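Local coordinates for protein bromoperoxidase A1 (Streptomyces aureofaciens, PDB 1A8Q) that catalyses bromination as a cofactor-free, non-heme haloperoxidase and may carry out a chlorination step in the biosynthesis of 7-chlorotetracycline, at residues D78-D82 / L83-D87; G98-A101 / R102-R106; N170-Q174 / G175-A179. All coordinates share one frame; numbering follows the deposited sequence.

In the fold
Contacts 1 and 2 belong to neighbouring helices, 69-82 and 96-107, joined through strand 88-93, and they touch where Leu80 CD1 lies 3.4 Å from Tyr103 OH. Contact 2 is the buried one, a mid-helix turn about 12 Å from the chain centre, with apolar branches on the sheet and charged groups paired elsewhere. Contact 1 is partly buried: leucines face the strands while aspartates lie outside. Contact 3 is a surface helix start between strands 112-118 and 215-220 in sequence, across the chain's centre, some 31 Å from contact 2 between centres. Its chemistry is mainly polar. Thus contact 1 ends a helix, contact 2 continues one and contact 3 begins one.

Contact 1: D78-D82 / L83-D87; sequences DLLTD and LDLRD
Helix 69-82 ends here in a Schellman motif, in which Leu80 and Leu85 meet through backbone and side chains. The evidence is a positive phi at Asp84 (47°) and two bonds back into the last turn. Leu85 N donates to Leu80 O at 3.0 Å, a nearly straight bond, while Asp84 N reaches Thr81 O at 3.1 Å in a weak, more bent one. Leu83 N still keeps the helical bond to Leu79 O, at 3.2 Å.

Leu80 and Leu85 both hold CG beside the backbone N (chi1 -63° and -60°), and from there they cross at about a right angle, CD2 of Leu80 resting 3.7 Å from CD1 of Leu85. Leu79 and Leu83 instead run side by side in the same direction, with their CD1 methyls 4.1 Å apart. Leu80 and Leu85 both press on Val23 of strand 21-25, and Leu79 and Leu83 share Tyr13 of strand 10-16. The carboxylate of Asp84 forms a salt bridge with Arg111, whose NH1 also bonds to Leu85 O. The apolar contact across the turn, paired with the bond of Leu85 N to Leu80 O, is characteristic of the Schellman helix C-cap, here leading into strand 88-93.

Contact 2: G98-A101 / R102-R106; sequences GELA and RYVGR
Leu100 overlaps Val104 one turn further along, CD2 of the leucine lying 4.3 Å from CG2 of the valine, a loose apolar contact on the inner face of helix 96-107. This helix is the middle element of the beta-alpha-beta unit made with strands 88-93 and 112-118, and it begins two residues after Ser94 of the catalytic triad, the place of the nucleophile elbow in the alpha/beta hydrolase fold.

Leu100 reaches Leu90 and Ala92 on one strand and Ala115 and Leu117 on the next, so it sits over the sheet. Val104 is turned with CG1 opposite the backbone N (chi1 168°), which leaves CG2 beside that N and 3.7 Å from Leu100 O. Tyr103 starts with CB 3.3 Å from Glu99 O, but its ring leads off toward Leu80 and Asn77 of helix 69-82, and it meets the ring of His107 with planes about 30° apart.

Glu99 extends away from the turn, and its buried carboxylate is satisfied by a salt bridge from OE1 to Arg54 and a hydrogen bond between OE2 and His52. Arg102 bends at chi2 (65°) and again at chi3, which brings NE to Asp207 and NH1 to Asp70 in salt bridges.

Beneath these divergent side chains the backbone is regular. Tyr103 N bonds to Glu99 O at 2.9 Å and Val104 N to Leu100 O at 3.1 Å. Arg102 N donates to Gly98 O at 2.9 Å, while Arg102 CB lies 3.3 Å from that same oxygen.

Contact 3: N170-Q174 / G175-A179; sequences NKVTQ and GNKDA
With chi1 at 62°, Thr173 places OG1 between its own backbone N and carbonyl carbon, while Asn176 holds CG beside its backbone N, anti to its carbonyl carbon, so that the two side chains meet at about a right angle. The result is a capping box at the N-terminus of helix 174-184, with Thr173 as N-cap. This helix lies between strands 112-118 and 215-220 in sequence, consistent with the place where alpha/beta hydrolases commonly carry their helical cap. Asn176 N donates to Thr173 OG1 at 2.8 Å. In return Thr173 N donates to Asn176 OD1 at 3.1 Å, almost straight at the hydrogen (173°), with the donor tilted somewhat from the carbonyl plane of the amide. A further, weak bond runs from Thr173 OG1 to Asn176 OD1, 3.3 Å. OD1 therefore takes one firm donor and one weak one, and the other end of the amide is fixed too, since ND2 bonds to Met256 O.

Before the cap, Asn170 OD1 accepts from Val172 N in an Asx turn. Val172 then lays CG1 against Asn176, 3.8 Å from CB of the asparagine, and packs with it on Phe163.

Lys177 reaches a salt bridge with Glu160 of helix 137-162. Its aliphatic part crosses the Gln174 side chain, CD passing 4.0 Å from Gln174 OE1.

In the first turn Asp178 N bonds to Gln174 O at 2.9 Å, and the same two residues are tied again by their side chains. Gln174 NE2 donates a hydrogen bond to Asp178 OD1 at 3.0 Å, approaching from above the carboxylate plane while the oxygen lies in the plane of the Gln174 amide, the two planar groups being turned 49° apart.

Contact 1: D78-D82 / L83-D87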
loop_
_atom_site.group_PDB
_atom_site.type_symbol
_atom_site.label_atom_id
_atom_site.label_comp_id
_atom_site.label_asym_id
_atom_site.label_seq_id
_atom_site.Cartn_x
_atom_site.Cartn_y
_atom_site.Cartn_z
ATOM N N ASP A 78 -11.255 -1.234 -12.918
ATOM C CA ASP A 78 -11.482 -0.404 -14.109
ATOM C C ASP A 78 -10.158 -0.083 -14.801
ATOM O O ASP A 78 -10.130 -0.096 -16.030
ATOM C CB ASP A 78 -12.218 0.904 -13.779
ATOM C CG ASP A 78 -13.698 0.708 -13.484
ATOM O OD1 ASP A 78 -14.267 -0.356 -13.841
ATOM O OD2 ASP A 78 -14.285 1.616 -12.877
ATOM N N LEU A 79 -9.093 0.158 -14.050
ATOM C CA LEU A 79 -7.793 0.487 -14.638
ATOM C C LEU A 79 -7.214 -0.732 -15.353
ATOM O O LEU A 79 -6.760 -0.638 -16.490
ATOM C CB LEU A 79 -6.843 0.939 -13.515
ATOM C CG LEU A 79 -5.398 1.231 -13.950
ATOM C CD1 LEU A 79 -5.314 2.514 -14.742
ATOM C CD2 LEU A 79 -4.509 1.307 -12.709
ATOM N N LEU A 80 -7.297 -1.902 -14.723
ATOM C CA LEU A 80 -6.760 -3.123 -15.349
ATOM C C LEU A 80 -7.567 -3.511 -16.575
ATOM O O LEU A 80 -7.006 -3.969 -17.570
ATOM C CB LEU A 80 -6.785 -4.275 -14.346
ATOM C CG LEU A 80 -5.926 -4.142 -13.086
ATOM C CD1 LEU A 80 -5.967 -5.462 -12.305
ATOM C CD2 LEU A 80 -4.486 -3.752 -13.334
ATOM N N THR A 81 -8.879 -3.286 -16.542
ATOM C CA THR A 81 -9.727 -3.598 -17.682
ATOM C C THR A 81 -9.556 -2.620 -18.835
ATOM O O THR A 81 -9.477 -3.029 -20.004
ATOM C CB THR A 81 -11.216 -3.593 -17.235
ATOM O OG1 THR A 81 -11.341 -4.600 -16.207
ATOM C CG2 THR A 81 -12.110 -3.915 -18.417
ATOM N N ASP A 82 -9.476 -1.322 -18.532
ATOM C CA ASP A 82 -9.298 -0.300 -19.566
ATOM C C ASP A 82 -8.004 -0.536 -20.340
ATOM O O ASP A 82 -7.948 -0.336 -21.558
ATOM C CB ASP A 82 -9.221 1.088 -18.919
ATOM C CG ASP A 82 -9.035 2.260 -19.858
ATOM O OD1 ASP A 82 -9.605 2.270 -20.973
ATOM O OD2 ASP A 82 -8.390 3.262 -19.480
ATOM N N LEU A 83 -6.925 -0.861 -19.660
ATOM C CA LEU A 83 -5.627 -1.131 -20.276
ATOM C C LEU A 83 -5.482 -2.572 -20.755
ATOM O O LEU A 83 -4.458 -2.918 -21.340
ATOM C CB LEU A 83 -4.513 -0.808 -19.265
ATOM C CG LEU A 83 -4.431 0.690 -18.902
ATOM C CD1 LEU A 83 -3.290 0.926 -17.922
ATOM C CD2 LEU A 83 -4.276 1.555 -20.135
ATOM N N ASP A 84 -6.479 -3.384 -20.473
ATOM C CA ASP A 84 -6.562 -4.802 -20.770
ATOM C C ASP A 84 -5.279 -5.508 -20.380
ATOM O O ASP A 84 -4.596 -6.170 -21.174
ATOM C CB ASP A 84 -6.918 -5.029 -22.245
ATOM C CG ASP A 84 -7.357 -6.474 -22.472
ATOM O OD1 ASP A 84 -7.617 -7.239 -21.517
ATOM O OD2 ASP A 84 -7.410 -6.822 -23.670
ATOM N N LEU A 85 -4.905 -5.375 -19.108
ATOM C CA LEU A 85 -3.673 -5.958 -18.616
ATOM C C LEU A 85 -3.857 -7.409 -18.177
ATOM O O LEU A 85 -4.855 -7.762 -17.563
ATOM C CB LEU A 85 -3.192 -5.174 -17.392
ATOM C CG LEU A 85 -2.932 -3.676 -17.717
ATOM C CD1 LEU A 85 -2.514 -2.994 -16.423
ATOM C CD2 LEU A 85 -1.828 -3.557 -18.757
ATOM N N ARG A 86 -2.885 -8.237 -18.541
ATOM C CA ARG A 86 -2.878 -9.657 -18.198
ATOM C C ARG A 86 -1.533 -10.074 -17.649
ATOM O O ARG A 86 -0.496 -9.430 -17.912
ATOM C CB ARG A 86 -3.127 -10.478 -19.489
ATOM C CG ARG A 86 -4.480 -10.232 -20.153
ATOM C CD ARG A 86 -5.532 -10.883 -19.270
ATOM N NE ARG A 86 -6.852 -11.073 -19.862
ATOM C CZ ARG A 86 -7.777 -11.760 -19.177
ATOM N NH1 ARG A 86 -7.469 -12.285 -18.000
ATOM N NH2 ARG A 86 -8.996 -11.915 -19.670
ATOM N N ASP A 87 -1.482 -11.188 -16.895
ATOM C CA ASP A 87 -0.241 -11.696 -16.328
ATOM C C ASP A 87 0.386 -10.658 -15.410
ATOM O O ASP A 87 1.594 -10.473 -15.415
ATOM C CB ASP A 87 0.744 -12.100 -17.422
ATOM C CG ASP A 87 1.649 -13.260 -17.083
ATOM O OD1 ASP A 87 1.366 -14.011 -16.124
ATOM O OD2 ASP A 87 2.676 -13.493 -17.773
#

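Contact 2: G98-A101 / R102-R106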
loop_
_atom_site.group_PDB
_atom_site.type_symbol
_atom_site.label_atom_id
_atom_site.label_comp_id
_atom_site.label_asym_id
_atom_site.label_seq_id
_atom_site.Cartn_x
_atom_site.Cartn_y
_atom_site.Cartn_z
ATOM N N GLY A 98 -5.041 -3.845 1.425
ATOM C CA GLY A 98 -6.465 -4.126 1.473
ATOM C C GLY A 98 -7.107 -3.975 0.121
ATOM O O GLY A 98 -8.076 -4.634 -0.242
ATOM N N GLU A 99 -6.684 -2.966 -0.707
ATOM C CA GLU A 99 -7.165 -2.847 -2.078
ATOM C C GLU A 99 -6.819 -4.091 -2.894
ATOM O O GLU A 99 -7.650 -4.579 -3.677
ATOM C CB GLU A 99 -6.548 -1.564 -2.716
ATOM C CG GLU A 99 -6.942 -1.355 -4.184
ATOM C CD GLU A 99 -6.432 0.002 -4.718
ATOM O OE1 GLU A 99 -6.500 0.974 -3.947
ATOM O OE2 GLU A 99 -5.982 0.018 -5.861
ATOM N N LEU A 100 -5.619 -4.600 -2.711
ATOM C CA LEU A 100 -5.150 -5.808 -3.428
ATOM C C LEU A 100 -5.990 -7.019 -2.968
ATOM O O LEU A 100 -6.572 -7.652 -3.831
ATOM C CB LEU A 100 -3.683 -6.029 -3.096
ATOM C CG LEU A 100 -2.914 -6.983 -4.040
ATOM C CD1 LEU A 100 -1.400 -6.895 -3.745
ATOM C CD2 LEU A 100 -3.340 -8.416 -3.799
ATOM N N ALA A 101 -6.119 -7.155 -1.673
ATOM C CA ALA A 101 -6.914 -8.313 -1.158
ATOM C C ALA A 101 -8.347 -8.258 -1.601
ATOM O O ALA A 101 -8.962 -9.260 -2.044
ATOM C CB ALA A 101 -6.775 -8.306 0.348
ATOM N N ARG A 102 -9.004 -7.094 -1.512
ATOM C CA ARG A 102 -10.409 -7.009 -1.895
ATOM C C ARG A 102 -10.587 -7.120 -3.384
ATOM O O ARG A 102 -11.593 -7.632 -3.848
ATOM C CB ARG A 102 -11.040 -5.733 -1.270
ATOM C CG ARG A 102 -12.513 -5.586 -1.629
ATOM C CD ARG A 102 -13.392 -6.696 -1.040
ATOM N NE ARG A 102 -13.015 -7.015 0.311
ATOM C CZ ARG A 102 -13.474 -6.385 1.395
ATOM N NH1 ARG A 102 -14.336 -5.389 1.237
ATOM N NH2 ARG A 102 -13.045 -6.786 2.591
ATOM N N TYR A 103 -9.605 -6.696 -4.226
ATOM C CA TYR A 103 -9.645 -6.966 -5.651
ATOM C C TYR A 103 -9.666 -8.490 -5.913
ATOM O O TYR A 103 -10.507 -8.904 -6.722
ATOM C CB TYR A 103 -8.405 -6.309 -6.349
ATOM C CG TYR A 103 -8.414 -6.655 -7.829
ATOM C CD1 TYR A 103 -9.158 -5.999 -8.788
ATOM C CD2 TYR A 103 -7.617 -7.736 -8.212
ATOM C CE1 TYR A 103 -9.126 -6.409 -10.121
ATOM C CE2 TYR A 103 -7.580 -8.157 -9.530
ATOM C CZ TYR A 103 -8.327 -7.498 -10.458
ATOM O OH TYR A 103 -8.273 -7.928 -11.762
ATOM N N VAL A 104 -8.829 -9.233 -5.226
ATOM C CA VAL A 104 -8.864 -10.707 -5.428
ATOM C C VAL A 104 -10.232 -11.255 -5.001
ATOM O O VAL A 104 -10.871 -12.077 -5.702
ATOM C CB VAL A 104 -7.709 -11.359 -4.681
ATOM C CG1 VAL A 104 -7.842 -12.887 -4.596
ATOM C CG2 VAL A 104 -6.395 -11.033 -5.414
ATOM N N GLY A 105 -10.723 -10.775 -3.878
ATOM C CA GLY A 105 -11.997 -11.281 -3.335
ATOM C C GLY A 105 -13.150 -10.990 -4.266
ATOM O O GLY A 105 -14.077 -11.804 -4.387
ATOM N N ARG A 106 -13.194 -9.820 -4.908
ATOM C CA ARG A 106 -14.316 -9.400 -5.704
ATOM C C ARG A 106 -14.216 -9.789 -7.161
ATOM O O ARG A 106 -15.240 -10.003 -7.810
ATOM C CB ARG A 106 -14.527 -7.857 -5.700
ATOM C CG ARG A 106 -15.136 -7.332 -4.424
ATOM C CD ARG A 106 -15.231 -5.831 -4.326
ATOM N NE ARG A 106 -16.163 -5.089 -5.126
ATOM C CZ ARG A 106 -17.469 -4.937 -4.875
ATOM N NH1 ARG A 106 -18.035 -5.581 -3.866
ATOM N NH2 ARG A 106 -18.242 -4.185 -5.639
#

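Contact 3: N170-Q174 / G175-A179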
loop_
_atom_site.group_PDB
_atom_site.type_symbol
_atom_site.label_atom_id
_atom_site.label_comp_id
_atom_site.label_asym_id
_atom_site.label_seq_id
_atom_site.Cartn_x
_atom_site.Cartn_y
_atom_site.Cartn_z
ATOM N N ASN A 170 19.645 6.052 12.158
ATOM C CA ASN A 170 18.826 5.679 11.003
ATOM C C ASN A 170 19.305 6.453 9.765
ATOM O O ASN A 170 20.046 7.438 9.905
ATOM C CB ASN A 170 17.345 5.970 11.273
ATOM C CG ASN A 170 17.104 7.452 11.416
ATOM O OD1 ASN A 170 17.122 8.176 10.413
ATOM N ND2 ASN A 170 16.915 7.940 12.633
ATOM N N LYS A 171 18.824 6.025 8.614
ATOM C CA LYS A 171 19.249 6.574 7.334
ATOM C C LYS A 171 18.182 7.450 6.677
ATOM O O LYS A 171 18.283 7.821 5.496
ATOM C CB LYS A 171 19.569 5.432 6.363
ATOM C CG LYS A 171 21.019 5.402 5.959
ATOM C CD LYS A 171 21.999 5.122 7.073
ATOM C CE LYS A 171 23.345 4.705 6.442
ATOM N NZ LYS A 171 24.144 5.912 6.039
ATOM N N VAL A 172 17.174 7.783 7.464
ATOM C CA VAL A 172 16.081 8.623 6.956
ATOM C C VAL A 172 16.606 10.053 6.786
ATOM O O VAL A 172 17.201 10.616 7.716
ATOM C CB VAL A 172 14.922 8.637 7.975
ATOM C CG1 VAL A 172 13.754 9.415 7.359
ATOM C CG2 VAL A 172 14.481 7.218 8.314
ATOM N N THR A 173 16.288 10.677 5.649
ATOM C CA THR A 173 16.732 12.047 5.446
ATOM C C THR A 173 15.626 13.026 5.811
ATOM O O THR A 173 14.450 12.634 5.847
ATOM C CB THR A 173 17.060 12.275 3.954
ATOM O OG1 THR A 173 15.889 12.075 3.173
ATOM C CG2 THR A 173 18.047 11.202 3.455
ATOM N N GLN A 174 16.018 14.294 5.902
ATOM C CA GLN A 174 14.961 15.303 6.130
ATOM C C GLN A 174 14.106 15.328 4.869
ATOM O O GLN A 174 12.900 15.513 4.874
ATOM C CB GLN A 174 15.559 16.684 6.388
ATOM C CG GLN A 174 14.505 17.789 6.530
ATOM C CD GLN A 174 13.603 17.555 7.714
ATOM O OE1 GLN A 174 14.100 17.156 8.775
ATOM N NE2 GLN A 174 12.292 17.716 7.570
ATOM N N GLY A 175 14.781 15.140 3.713
ATOM C CA GLY A 175 14.059 15.050 2.446
ATOM C C GLY A 175 12.952 14.018 2.459
ATOM O O GLY A 175 11.917 14.191 1.817
ATOM N N ASN A 176 13.157 12.828 3.052
ATOM C CA ASN A 176 12.121 11.799 3.080
ATOM C C ASN A 176 10.873 12.380 3.804
ATOM O O ASN A 176 9.764 12.112 3.333
ATOM C CB ASN A 176 12.603 10.586 3.925
ATOM C CG ASN A 176 13.454 9.570 3.182
ATOM O OD1 ASN A 176 14.490 9.151 3.691
ATOM N ND2 ASN A 176 13.060 9.117 1.993
ATOM N N LYS A 177 11.135 13.035 4.894
ATOM C CA LYS A 177 10.021 13.589 5.696
ATOM C C LYS A 177 9.307 14.697 4.931
ATOM O O LYS A 177 8.066 14.795 4.960
ATOM C CB LYS A 177 10.521 14.100 7.037
ATOM C CG LYS A 177 11.254 13.103 7.922
ATOM C CD LYS A 177 11.907 13.805 9.135
ATOM C CE LYS A 177 12.807 12.777 9.835
ATOM N NZ LYS A 177 13.288 13.294 11.162
ATOM N N ASP A 178 10.099 15.543 4.253
ATOM C CA ASP A 178 9.489 16.605 3.471
ATOM C C ASP A 178 8.688 16.053 2.306
ATOM O O ASP A 178 7.632 16.560 1.943
ATOM C CB ASP A 178 10.545 17.594 2.942
ATOM C CG ASP A 178 11.176 18.416 4.055
ATOM O OD1 ASP A 178 10.702 18.526 5.191
ATOM O OD2 ASP A 178 12.305 18.899 3.822
ATOM N N ALA A 179 9.179 14.970 1.675
ATOM C CA ALA A 179 8.418 14.380 0.566
ATOM C C ALA A 179 7.106 13.710 1.017
ATOM O O ALA A 179 6.111 13.707 0.278
ATOM C CB ALA A 179 9.294 13.371 -0.164
#